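Local coordinates for putative cytoplasmic protein (Salmonella typhimurium, PDB 2GK3) that is of unknown function but forms a hexamer and belongs to a putative glutamine amidotransferase family, probably related to class I glutaminases, at residues Leu11-Ile16 / Gly52-Asp57; Thr43-Cys48 / Pro240-Leu245; Tyr78-Ile83 / Asn248-Ile253; Glu113-Gly118 / Gly218-Phe223. One frame throughout, in Å; residues are numbered along the deposited sequence. Where two conformers were deposited one is given.

From the N terminus, the strand starting in Leu11-Ile16 runs on into a long hairpin, and helix 43-51 brings the chain back so that interaction 1 closes the first loop, setting strand 55-59 parallel to strand 12-28. Interaction 2 opens on that same helix and closes only at the start of helix 242-253, so it crosses both interaction 1 and interaction 3. Interaction 3 begins after interaction 1 has closed and joins strand 80-84 to the later part of helix 242-253. Interaction 4, where helix 107-116 ends beside strand 218-223, is nested inside the loops of interactions 2 and 3. They join strand to strand (1), helix to helix (2) and helix to strand (3, 4).

Interaction 1: Leu11-Ile16 / Gly52-Asp57; sequences LKVLFI and GGVDID
Lys12 and Asp55 lie side by side, their side chains leaving the same face of two parallel strands and pointing the same way. With CG of Asp55 anti to its own N (chi1 179°), OD2 packs along the lysine chain, 3.7 Å from Lys12 CG. Lys12 bends at its last two torsions, which brings NZ between two carboxylates in long salt bridges: 3.8 Å to Asp55 OD2 and 3.9 Å to Asp57 OD2. A water accepts a hydrogen bond from NZ, and Asp57 OD2 has a closer partner in the hydroxyl of Tyr78. The other face is apolar. Val13 stands alongside Ile56, its CB 4.1 Å from Ile56 CD1, while its CG2 branch crosses to meet Val54 CG1 at 3.6 Å. Phe15 CB rests near Ile56 CG2 on the side where helix 43-51 packs. Four backbone bonds hold the pair: Leu11 O accepts from Asp55 N, Asp55 O from Val13 N, Val13 O from Asp57 N and Asp57 O from Phe15 N, the last at 2.8 Å. Before Val54, Gly53 with positive phi ends helix 43-51 in a Schellman motif. Adjacent parallel strands, apolar toward a helix, are typical of the alpha/beta core of class I glutaminase-like folds.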
loop_
_atom_site.group_PDB
_atom_site.type_symbol
_atom_site.label_atom_id
_atom_site.label_comp_id
_atom_site.label_asym_id
_atom_site.label_seq_id
_atom_site.Cartn_x
_atom_site.Cartn_y
_atom_site.Cartn_z
ATOM N N LEU E 11 42.513 3.776 -4.242
ATOM C CA LEU E 11 41.404 3.769 -3.269
ATOM C C LEU E 11 40.431 2.629 -3.386
ATOM O O LEU E 11 39.849 2.399 -4.444
ATOM C CB LEU E 11 40.575 5.050 -3.350
ATOM C CG LEU E 11 41.180 6.443 -3.397
ATOM C CD1 LEU E 11 40.029 7.438 -3.441
ATOM C CD2 LEU E 11 42.127 6.715 -2.214
ATOM N N LYS E 12 40.220 1.953 -2.264
ATOM C CA LYS E 12 39.163 0.971 -2.140
ATOM C C LYS E 12 38.038 1.636 -1.362
ATOM O O LYS E 12 38.205 1.976 -0.180
ATOM C CB LYS E 12 39.680 -0.259 -1.408
ATOM C CG LYS E 12 38.856 -1.499 -1.659
ATOM C CD LYS E 12 39.274 -2.639 -0.744
ATOM C CE LYS E 12 39.161 -3.991 -1.459
ATOM N NZ LYS E 12 37.822 -4.236 -2.108
ATOM N N VAL E 13 36.906 1.847 -2.023
ATOM C CA VAL E 13 35.767 2.559 -1.419
ATOM C C VAL E 13 34.504 1.691 -1.396
ATOM O O VAL E 13 34.165 1.068 -2.400
ATOM C CB VAL E 13 35.487 3.886 -2.165
ATOM C CG1 VAL E 13 34.197 4.576 -1.648
ATOM C CG2 VAL E 13 36.685 4.817 -2.063
ATOM N N LEU E 14 33.822 1.655 -0.251
ATOM C CA LEU E 14 32.522 0.996 -0.111
ATOM C C LEU E 14 31.428 2.036 -0.327
ATOM O O LEU E 14 31.336 2.999 0.417
ATOM C CB LEU E 14 32.391 0.384 1.289
ATOM C CG LEU E 14 31.533 -0.855 1.583
ATOM C CD1 LEU E 14 30.884 -0.705 2.934
ATOM C CD2 LEU E 14 30.465 -1.174 0.531
ATOM N N PHE E 15 30.610 1.866 -1.356
ATOM C CA PHE E 15 29.539 2.820 -1.619
ATOM C C PHE E 15 28.197 2.195 -1.212
ATOM O O PHE E 15 27.765 1.208 -1.809
ATOM C CB PHE E 15 29.539 3.236 -3.096
ATOM C CG PHE E 15 28.605 4.394 -3.411
ATOM C CD1 PHE E 15 29.111 5.657 -3.678
ATOM C CD2 PHE E 15 27.220 4.208 -3.446
ATOM C CE1 PHE E 15 28.255 6.716 -3.959
ATOM C CE2 PHE E 15 26.360 5.257 -3.725
ATOM C CZ PHE E 15 26.870 6.508 -3.981
ATOM N N ILE E 16 27.550 2.759 -0.190
ATOM C CA ILE E 16 26.306 2.216 0.319
ATOM C C ILE E 16 25.093 3.072 -0.056
ATOM O O ILE E 16 25.077 4.297 0.121
ATOM C CB ILE E 16 26.351 2.006 1.840
ATOM C CG1 ILE E 16 27.659 1.323 2.268
ATOM C CG2 ILE E 16 25.160 1.195 2.295
ATOM C CD1 ILE E 16 27.844 1.210 3.800
ATOM N N GLY E 52 37.871 6.881 -12.856
ATOM C CA GLY E 52 38.803 7.740 -12.145
ATOM C C GLY E 52 39.650 6.886 -11.236
ATOM O O GLY E 52 40.352 7.400 -10.364
ATOM N N GLY E 53 39.566 5.573 -11.434
ATOM C CA GLY E 53 40.500 4.629 -10.842
ATOM C C GLY E 53 40.173 4.157 -9.443
ATOM O O GLY E 53 41.012 3.522 -8.799
ATOM N N VAL E 54 38.964 4.449 -8.968
ATOM C CA VAL E 54 38.546 3.980 -7.658
ATOM C C VAL E 54 38.017 2.551 -7.758
ATOM O O VAL E 54 37.172 2.242 -8.600
ATOM C CB VAL E 54 37.495 4.932 -6.984
ATOM C CG1 VAL E 54 37.086 4.411 -5.600
ATOM C CG2 VAL E 54 38.027 6.362 -6.890
ATOM N N ASP E 55 38.543 1.693 -6.891
ATOM C CA ASP E 55 38.061 0.336 -6.700
ATOM C C ASP E 55 36.792 0.357 -5.821
ATOM O O ASP E 55 36.879 0.457 -4.599
ATOM C CB ASP E 55 39.199 -0.497 -6.065
ATOM C CG ASP E 55 38.816 -1.949 -5.780
ATOM O OD1 ASP E 55 37.751 -2.434 -6.234
ATOM O OD2 ASP E 55 39.611 -2.615 -5.067
ATOM N N ILE E 56 35.617 0.261 -6.443
ATOM C CA ILE E 56 34.327 0.370 -5.713
ATOM C C ILE E 56 33.651 -0.978 -5.405
ATOM O O ILE E 56 33.543 -1.827 -6.286
ATOM C CB ILE E 56 33.296 1.220 -6.498
ATOM C CG1 ILE E 56 33.747 2.673 -6.660
ATOM C CG2 ILE E 56 31.919 1.153 -5.829
ATOM C CD1 ILE E 56 33.236 3.618 -5.570
ATOM N N ASP E 57 33.207 -1.170 -4.160
ATOM C CA ASP E 57 32.179 -2.155 -3.851
ATOM C C ASP E 57 30.838 -1.446 -3.680
ATOM O O ASP E 57 30.711 -0.515 -2.883
ATOM C CB ASP E 57 32.507 -2.918 -2.572
ATOM C CG ASP E 57 33.622 -3.929 -2.765
ATOM O OD1 ASP E 57 34.157 -4.057 -3.893
ATOM O OD2 ASP E 57 33.983 -4.585 -1.769
HETATM O O HOH W 1 36.124 -2.262 -2.791
#

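Interaction 2: Thr43-Cys48 / Pro240-Leu245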
loop_
_atom_site.group_PDB
_atom_site.type_symbol
_atom_site.label_atom_id
_atom_site.label_comp_id
_atom_site.label_asym_id
_atom_site.label_seq_id
_atom_site.Cartn_x
_atom_site.Cartn_y
_atom_site.Cartn_z
ATOM N N THR E 43 24.187 5.081 -10.818
ATOM C CA THR E 43 24.914 4.387 -11.891
ATOM C C THR E 43 25.967 5.295 -12.552
ATOM O O THR E 43 27.126 4.896 -12.721
ATOM C CB THR E 43 23.906 3.768 -12.909
ATOM O OG1 THR E 43 23.010 2.894 -12.195
ATOM C CG2 THR E 43 24.610 2.947 -14.004
ATOM N N TRP E 44 25.572 6.528 -12.880
ATOM C CA TRP E 44 26.491 7.534 -13.420
ATOM C C TRP E 44 27.719 7.795 -12.547
ATOM O O TRP E 44 28.866 7.656 -13.004
ATOM C CB TRP E 44 25.752 8.851 -13.672
ATOM C CG TRP E 44 26.625 9.971 -14.193
ATOM C CD1 TRP E 44 26.812 11.196 -13.621
ATOM C CD2 TRP E 44 27.413 9.967 -15.396
ATOM N NE1 TRP E 44 27.661 11.963 -14.392
ATOM C CE2 TRP E 44 28.045 11.231 -15.486
ATOM C CE3 TRP E 44 27.633 9.024 -16.412
ATOM C CZ2 TRP E 44 28.888 11.577 -16.553
ATOM C CZ3 TRP E 44 28.474 9.359 -17.466
ATOM C CH2 TRP E 44 29.092 10.628 -17.532
ATOM N N LEU E 45 27.476 8.198 -11.303
ATOM C CA LEU E 45 28.547 8.456 -10.367
ATOM C C LEU E 45 29.495 7.255 -10.295
ATOM O O LEU E 45 30.702 7.410 -10.440
ATOM C CB LEU E 45 27.979 8.734 -8.976
ATOM C CG LEU E 45 28.748 9.610 -7.979
ATOM C CD1 LEU E 45 28.477 9.149 -6.556
ATOM C CD2 LEU E 45 30.249 9.702 -8.224
ATOM N N LEU E 46 28.951 6.065 -10.064
ATOM C CA LEU E 46 29.780 4.865 -9.917
ATOM C C LEU E 46 30.644 4.586 -11.162
ATOM O O LEU E 46 31.764 4.112 -11.037
ATOM C CB LEU E 46 28.916 3.643 -9.544
ATOM C CG LEU E 46 28.129 3.719 -8.225
ATOM C CD1 LEU E 46 27.100 2.610 -8.139
ATOM C CD2 LEU E 46 29.052 3.710 -7.004
ATOM N N GLU E 47 30.121 4.903 -12.341
ATOM C CA GLU E 47 30.871 4.791 -13.575
ATOM C C GLU E 47 32.034 5.777 -13.613
ATOM O O GLU E 47 33.116 5.454 -14.087
ATOM C CB GLU E 47 29.934 4.984 -14.773
ATOM C CG GLU E 47 30.559 4.784 -16.142
ATOM C CD GLU E 47 31.387 3.514 -16.250
ATOM O OE1 GLU E 47 31.061 2.509 -15.574
ATOM O OE2 GLU E 47 32.374 3.526 -17.015
ATOM N N CYS E 48 31.808 6.979 -13.096
ATOM C CA CYS E 48 32.835 8.025 -13.057
ATOM C C CYS E 48 33.948 7.676 -12.096
ATOM O O CYS E 48 35.122 7.930 -12.379
ATOM C CB CYS E 48 32.232 9.367 -12.641
ATOM S SG CYS E 48 31.100 10.112 -13.803
ATOM N N PRO E 240 31.960 19.566 -16.124
ATOM C CA PRO E 240 33.317 19.070 -16.378
ATOM C C PRO E 240 34.060 18.630 -15.123
ATOM O O PRO E 240 34.995 17.833 -15.203
ATOM C CB PRO E 240 34.020 20.291 -16.977
ATOM C CG PRO E 240 32.964 21.050 -17.605
ATOM C CD PRO E 240 31.781 20.909 -16.698
ATOM N N PHE E 241 33.643 19.142 -13.971
ATOM C CA PHE E 241 34.337 18.828 -12.720
ATOM C C PHE E 241 33.570 17.858 -11.818
ATOM O O PHE E 241 33.923 17.671 -10.654
ATOM C CB PHE E 241 34.709 20.122 -11.985
ATOM C CG PHE E 241 35.593 21.049 -12.793
ATOM C CD1 PHE E 241 36.942 20.752 -12.995
ATOM C CD2 PHE E 241 35.077 22.223 -13.348
ATOM C CE1 PHE E 241 37.763 21.608 -13.742
ATOM C CE2 PHE E 241 35.891 23.087 -14.088
ATOM C CZ PHE E 241 37.233 22.775 -14.292
ATOM N N TYR E 242 32.535 17.226 -12.359
ATOM C CA TYR E 242 31.755 16.268 -11.582
ATOM C C TYR E 242 32.657 15.163 -11.038
ATOM O O TYR E 242 32.642 14.872 -9.832
ATOM C CB TYR E 242 30.643 15.687 -12.436
ATOM C CG TYR E 242 29.663 14.767 -11.743
ATOM C CD1 TYR E 242 28.565 15.271 -11.028
ATOM C CD2 TYR E 242 29.786 13.392 -11.862
ATOM C CE1 TYR E 242 27.638 14.415 -10.424
ATOM C CE2 TYR E 242 28.869 12.525 -11.257
ATOM C CZ TYR E 242 27.799 13.030 -10.545
ATOM O OH TYR E 242 26.908 12.140 -9.960
ATOM N N THR E 243 33.460 14.578 -11.929
ATOM C CA THR E 243 34.285 13.423 -11.583
ATOM C C THR E 243 35.328 13.812 -10.573
ATOM O O THR E 243 35.490 13.127 -9.561
ATOM C CB THR E 243 34.985 12.778 -12.830
ATOM O OG1 THR E 243 33.994 12.213 -13.699
ATOM C CG2 THR E 243 35.951 11.681 -12.410
ATOM N N ASP E 244 36.035 14.906 -10.855
ATOM C CA ASP E 244 37.120 15.381 -9.990
ATOM C C ASP E 244 36.619 15.745 -8.607
ATOM O O ASP E 244 37.321 15.530 -7.633
ATOM C CB ASP E 244 37.843 16.591 -10.604
ATOM C CG ASP E 244 38.595 16.246 -11.882
ATOM O OD1 ASP E 244 38.820 15.037 -12.166
ATOM O OD2 ASP E 244 38.967 17.201 -12.601
ATOM N N LEU E 245 35.412 16.306 -8.540
ATOM C CA LEU E 245 34.791 16.662 -7.263
ATOM C C LEU E 245 34.733 15.438 -6.362
ATOM O O LEU E 245 35.323 15.429 -5.294
ATOM C CB LEU E 245 33.382 17.244 -7.467
ATOM C CG LEU E 245 32.480 17.472 -6.241
ATOM C CD1 LEU E 245 33.109 18.394 -5.167
ATOM C CD2 LEU E 245 31.130 18.023 -6.672
#
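Trp44 and Tyr242 bring together two helices of the alpha/beta fold, 43-51 and the first turn of 242-253, far apart in sequence. Aromatic contact dominates. The five-membered ring of Trp44 lies obliquely against the tyrosine ring, centroids 4.8 Å apart and planes inclined at 31°, with Trp44 CD1 3.4 Å from Tyr242 CE2. Both rings leave with CG anti to the backbone N (chi1 178° for Trp44, -175° for Tyr242), and the two side chains reach across the gap between the helices until Trp44 CD1 and NE1 meet Tyr242 CE2. Sulfur contacts follow. Cys48 SG approaches the edge of the Tyr242 ring, 5.2 Å from its centroid, and also stands over one face of the indole, toward its rim, one turn back on its own helix. Leu45 meets the phenol end at about a right angle: its CD2 makes an apolar contact with Tyr242 CE2 at 4.4 Å, and its CG packs against the phenol oxygen, 3.7 Å from Tyr242 OH. No hydrogen bond joins the two segments, and the polar ends of the rings are satisfied elsewhere: Trp44 NE1 donates to Met237 O, and Tyr242 OH bonds to Cys227 O. Phe236 and Trp246 pack edge-to-face with Tyr242, extending the aromatic cluster. Beside it the helix backbones come nearest at Cys48 and Thr243, where Thr243 OG1 lies 3.5 Å from Cys48 CB.

Interaction 3: Tyr78-Ile83 / Asn248-Ile253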
loop_
_atom_site.group_PDB
_atom_site.type_symbol
_atom_site.label_atom_id
_atom_site.label_comp_id
_atom_site.label_asym_id
_atom_site.label_seq_id
_atom_site.Cartn_x
_atom_site.Cartn_y
_atom_site.Cartn_z
ATOM N N TYR E 78 38.481 -0.962 3.561
ATOM C CA TYR E 78 38.093 0.222 2.799
ATOM C C TYR E 78 38.811 1.479 3.266
ATOM O O TYR E 78 39.030 1.669 4.464
ATOM C CB TYR E 78 36.583 0.401 2.859
ATOM C CG TYR E 78 35.843 -0.769 2.265
ATOM C CD1 TYR E 78 35.744 -0.918 0.876
ATOM C CD2 TYR E 78 35.241 -1.742 3.084
ATOM C CE1 TYR E 78 35.064 -1.993 0.322
ATOM C CE2 TYR E 78 34.557 -2.837 2.527
ATOM C CZ TYR E 78 34.483 -2.948 1.153
ATOM O OH TYR E 78 33.808 -3.999 0.576
ATOM N N ASP E 79 39.187 2.325 2.305
ATOM C CA ASP E 79 39.770 3.624 2.608
ATOM C C ASP E 79 38.707 4.691 2.951
ATOM O O ASP E 79 38.945 5.541 3.819
ATOM C CB ASP E 79 40.642 4.099 1.447
ATOM C CG ASP E 79 41.781 3.136 1.135
ATOM O OD1 ASP E 79 42.494 2.744 2.070
ATOM O OD2 ASP E 79 41.958 2.781 -0.057
ATOM N N VAL E 80 37.569 4.642 2.245
ATOM C CA VAL E 80 36.395 5.468 2.500
ATOM C C VAL E 80 35.097 4.627 2.458
ATOM O O VAL E 80 35.000 3.654 1.702
ATOM C CB VAL E 80 36.259 6.645 1.469
ATOM C CG1 VAL E 80 35.150 7.619 1.895
ATOM C CG2 VAL E 80 37.583 7.365 1.289
ATOM N N ILE E 81 34.117 5.003 3.286
ATOM C CA ILE E 81 32.740 4.535 3.142
ATOM C C ILE E 81 31.862 5.716 2.728
ATOM O O ILE E 81 31.929 6.791 3.329
ATOM C CB ILE E 81 32.223 3.860 4.425
ATOM C CG1 ILE E 81 32.978 2.535 4.661
ATOM C CG2 ILE E 81 30.684 3.635 4.366
ATOM C CD1 ILE E 81 32.810 1.922 6.051
ATOM N N VAL E 82 31.055 5.516 1.684
ATOM C CA VAL E 82 30.069 6.500 1.248
ATOM C C VAL E 82 28.653 6.032 1.544
ATOM O O VAL E 82 28.275 4.919 1.197
ATOM C CB VAL E 82 30.226 6.857 -0.238
ATOM C CG1 VAL E 82 29.295 7.986 -0.618
ATOM C CG2 VAL E 82 31.665 7.280 -0.530
ATOM N N ILE E 83 27.878 6.878 2.227
ATOM C CA ILE E 83 26.471 6.608 2.508
ATOM C C ILE E 83 25.627 7.628 1.742
ATOM O O ILE E 83 25.818 8.836 1.877
ATOM C CB ILE E 83 26.157 6.706 4.027
ATOM C CG1 ILE E 83 27.037 5.741 4.833
ATOM C CG2 ILE E 83 24.652 6.502 4.298
ATOM C CD1 ILE E 83 26.993 5.964 6.374
ATOM N N ASN E 248 38.312 13.720 -5.937
ATOM C CA ASN E 248 39.114 14.535 -5.013
ATOM C C ASN E 248 38.628 14.448 -3.577
ATOM O O ASN E 248 39.447 14.376 -2.669
ATOM C CB ASN E 248 39.169 16.022 -5.411
ATOM C CG ASN E 248 39.830 16.263 -6.752
ATOM O OD1 ASN E 248 40.503 15.386 -7.318
ATOM N ND2 ASN E 248 39.645 17.478 -7.276
ATOM N N THR E 249 37.308 14.452 -3.358
ATOM C CA THR E 249 36.831 14.423 -1.968
ATOM C C THR E 249 37.046 13.046 -1.345
ATOM O O THR E 249 37.416 12.927 -0.161
ATOM C CB THR E 249 35.382 14.987 -1.732
ATOM O OG1 THR E 249 34.483 13.937 -1.402
ATOM C CG2 THR E 249 34.843 15.757 -2.887
ATOM N N LEU E 250 36.855 12.001 -2.151
ATOM C CA LEU E 250 37.192 10.639 -1.701
ATOM C C LEU E 250 38.654 10.550 -1.282
ATOM O O LEU E 250 38.971 10.062 -0.205
ATOM C CB LEU E 250 36.879 9.619 -2.798
ATOM C CG LEU E 250 35.389 9.357 -2.915
ATOM C CD1 LEU E 250 35.095 8.276 -3.946
ATOM C CD2 LEU E 250 34.830 8.994 -1.523
ATOM N N GLN E 251 39.519 11.091 -2.135
ATOM C CA GLN E 251 40.965 11.077 -1.957
ATOM C C GLN E 251 41.405 11.954 -0.769
ATOM O O GLN E 251 42.343 11.614 -0.033
ATOM C CB GLN E 251 41.619 11.569 -3.251
ATOM C CG GLN E 251 42.842 10.781 -3.681
ATOM C CD GLN E 251 42.579 9.891 -4.875
ATOM O OE1 GLN E 251 41.883 10.288 -5.817
ATOM N NE2 GLN E 251 43.158 8.690 -4.862
ATOM N N PHE E 252 40.725 13.083 -0.584
ATOM C CA PHE E 252 41.032 13.978 0.530
ATOM C C PHE E 252 40.864 13.322 1.913
ATOM O O PHE E 252 41.695 13.510 2.810
ATOM C CB PHE E 252 40.209 15.271 0.441
ATOM C CG PHE E 252 40.729 16.375 1.330
ATOM C CD1 PHE E 252 41.851 17.123 0.952
ATOM C CD2 PHE E 252 40.109 16.658 2.549
ATOM C CE1 PHE E 252 42.349 18.132 1.768
ATOM C CE2 PHE E 252 40.590 17.663 3.378
ATOM C CZ PHE E 252 41.723 18.405 2.986
ATOM N N ILE E 253 39.799 12.542 2.060
ATOM C CA ILE E 253 39.415 11.952 3.344
ATOM C C ILE E 253 39.854 10.473 3.502
ATOM O O ILE E 253 39.626 9.853 4.545
ATOM C CB ILE E 253 37.874 12.134 3.609
ATOM C CG1 ILE E 253 37.044 11.170 2.755
ATOM C CG2 ILE E 253 37.433 13.583 3.320
ATOM C CD1 ILE E 253 35.542 11.220 3.020
#
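Val80 presses into the groove between Leu250 and Ile253, one turn apart on the helix, and this is the tight part of the contact. Its CG1 branch touches both: Leu250 CD2 at 3.7 Å, with the side chains crossing obliquely, and Ile253 CD1 at 3.8 Å, with the chains at about a right angle. The other branch, CG2, sits 3.4 Å from the backbone Leu250 O. Ile253 carries CG1 between its backbone N and carbonyl carbon (chi1 75°), which turns the extended chain toward the strand. Leu250 CD2 is shared, since Val82 CG2 reaches it at 3.7 Å from two residues along the same strand face. No hydrogen bond crosses this buried layer. At the start of the strand the contact thins out: Asp79 barely approaches the helix, and its OD2 accepts from Lys12 N instead. Gln251 and Phe252 point away from the strand and are partly exposed, though Phe252 still packs on Phe212. Strand and helix segments make 132° between N-to-C directions, axes 9.2 Å apart at closest approach. A helix laid across alternate valines of a parallel strand is the helix-on-sheet packing of an alpha/beta fold, consistent with the glutaminase-like family.

Interaction 4: Glu113-Gly118 / Gly218-Phe223; sequences EYVKNG and GKTACF
Val115 and Gly218 meet where helix 107-116 ends beside the start of strand 218-223. The carbonyl Val115 O and the amide Gly218 N stand 2.9 Å apart. With no side chain at Gly218, Val115 O can come this close to its backbone. Val115 CG1 lies over the glycine, 3.9 Å from Gly218 CA, and reaches on to Thr220 CG2 at 4.1 Å, the two side chains crossing at about a right angle. The CG1 branch is anti to the valine N (chi1 -172°), which points it across the start of the strand. Beyond this first shell, the helix end sets the carbonyl in place. Gly118, with positive phi, is the C-prime residue of a Schellman motif, and its N donates to Val115 O at 2.9 Å. A water adds a bridge, donating to Gly118 O at 2.6 Å and taking a weak bond from Lys219 N. Away from the strand, Lys116 NZ donates to Glu113 OE1 in a 3.0 Å salt bridge that uses the syn lone pair of OE1 and links side chains less than one turn apart. Further out, Tyr114 OH is hydrogen-bonded to Gly120 O, tying the helix to strand 120-124. Tyr215 of strand 207-215 packs on Val115 and Lys116. Strand 218-223 pairs with strand 120-124 on one edge and strand 207-215 on the other, and Lys219 and Ala221 pack on helix 242-253.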
loop_
_atom_site.group_PDB
_atom_site.type_symbol
_atom_site.label_atom_id
_atom_site.label_comp_id
_atom_site.label_asym_id
_atom_site.label_seq_id
_atom_site.Cartn_x
_atom_site.Cartn_y
_atom_site.Cartn_z
ATOM N N GLU E 113 33.581 3.134 14.733
ATOM C CA GLU E 113 34.910 2.579 15.041
ATOM C C GLU E 113 35.871 2.557 13.841
ATOM O O GLU E 113 37.066 2.840 13.975
ATOM C CB GLU E 113 34.778 1.183 15.660
ATOM C CG GLU E 113 33.993 1.195 16.987
ATOM C CD GLU E 113 34.590 2.158 18.057
ATOM O OE1 GLU E 113 33.867 3.083 18.524
ATOM O OE2 GLU E 113 35.777 1.987 18.427
ATOM N N TYR E 114 35.332 2.245 12.669
ATOM C CA TYR E 114 36.083 2.289 11.439
ATOM C C TYR E 114 36.622 3.716 11.208
ATOM O O TYR E 114 37.796 3.892 10.849
ATOM C CB TYR E 114 35.198 1.784 10.291
ATOM C CG TYR E 114 35.571 2.302 8.922
ATOM C CD1 TYR E 114 36.414 1.572 8.079
ATOM C CD2 TYR E 114 35.076 3.533 8.464
ATOM C CE1 TYR E 114 36.761 2.063 6.808
ATOM C CE2 TYR E 114 35.418 4.035 7.206
ATOM C CZ TYR E 114 36.251 3.298 6.386
ATOM O OH TYR E 114 36.583 3.802 5.153
ATOM N N VAL E 115 35.783 4.737 11.440
ATOM C CA VAL E 115 36.262 6.127 11.351
ATOM C C VAL E 115 37.287 6.460 12.460
ATOM O O VAL E 115 38.348 7.010 12.163
ATOM C CB VAL E 115 35.116 7.205 11.248
ATOM C CG1 VAL E 115 35.706 8.599 10.969
ATOM C CG2 VAL E 115 34.122 6.870 10.137
ATOM N N LYS E 116 36.992 6.107 13.713
ATOM C CA LYS E 116 37.921 6.365 14.835
ATOM C C LYS E 116 39.323 5.891 14.511
ATOM O O LYS E 116 40.318 6.535 14.881
ATOM C CB LYS E 116 37.478 5.660 16.125
ATOM C CG LYS E 116 36.314 6.326 16.844
ATOM C CD LYS E 116 35.944 5.592 18.159
ATOM C CE LYS E 116 34.772 6.320 18.877
ATOM N NZ LYS E 116 34.241 5.572 20.066
ATOM N N ASN E 117 39.383 4.745 13.830
ATOM C CA ASN E 117 40.629 4.076 13.541
ATOM C C ASN E 117 41.222 4.417 12.181
ATOM O O ASN E 117 42.126 3.721 11.725
ATOM C CB ASN E 117 40.474 2.564 13.710
ATOM C CG ASN E 117 40.222 2.163 15.166
ATOM O OD1 ASN E 117 39.234 1.499 15.469
ATOM N ND2 ASN E 117 41.108 2.580 16.068
ATOM N N GLY E 118 40.734 5.483 11.544
ATOM C CA GLY E 118 41.400 6.014 10.357
ATOM C C GLY E 118 40.635 5.949 9.062
ATOM O O GLY E 118 41.060 6.525 8.049
ATOM N N GLY E 218 40.147 9.241 11.762
ATOM C CA GLY E 218 39.506 9.326 10.450
ATOM C C GLY E 218 39.121 10.715 9.981
ATOM O O GLY E 218 39.194 11.685 10.723
ATOM N N LYS E 219 38.720 10.799 8.721
ATOM C CA LYS E 219 38.385 12.055 8.084
ATOM C C LYS E 219 36.990 11.965 7.495
ATOM O O LYS E 219 36.545 10.902 7.060
ATOM C CB LYS E 219 39.392 12.399 6.997
ATOM C CG LYS E 219 40.664 13.010 7.529
ATOM C CD LYS E 219 41.594 13.377 6.384
ATOM C CE LYS E 219 42.518 14.532 6.783
ATOM N NZ LYS E 219 42.001 15.891 6.334
ATOM N N THR E 220 36.303 13.097 7.496
ATOM C CA THR E 220 34.893 13.112 7.215
ATOM C C THR E 220 34.527 14.181 6.193
ATOM O O THR E 220 35.238 15.179 6.020
ATOM C CB THR E 220 34.077 13.282 8.516
ATOM O OG1 THR E 220 34.412 14.533 9.138
ATOM C CG2 THR E 220 34.377 12.127 9.485
ATOM N N ALA E 221 33.422 13.940 5.499
ATOM C CA ALA E 221 32.935 14.853 4.493
ATOM C C ALA E 221 31.417 14.728 4.377
ATOM O O ALA E 221 30.831 13.648 4.586
ATOM C CB ALA E 221 33.596 14.591 3.156
ATOM N N CYS E 222 30.779 15.846 4.072
ATOM C CA CYS E 222 29.342 15.822 3.842
ATOM C C CYS E 222 29.085 16.644 2.602
ATOM O O CYS E 222 29.595 17.758 2.484
ATOM C CB CYS E 222 28.571 16.399 5.040
ATOM S SG CYS E 222 28.499 15.320 6.487
ATOM N N PHE E 223 28.322 16.084 1.672
ATOM C CA PHE E 223 27.873 16.844 0.539
ATOM C C PHE E 223 26.372 16.947 0.679
ATOM O O PHE E 223 25.686 15.928 0.711
ATOM C CB PHE E 223 28.272 16.178 -0.785
ATOM C CG PHE E 223 27.934 17.007 -1.986
ATOM C CD1 PHE E 223 28.787 18.035 -2.397
ATOM C CD2 PHE E 223 26.760 16.787 -2.689
ATOM C CE1 PHE E 223 28.479 18.831 -3.498
ATOM C CE2 PHE E 223 26.443 17.567 -3.804
ATOM C CZ PHE E 223 27.305 18.595 -4.212
HETATM O O HOH W 2 40.598 8.810 6.847
#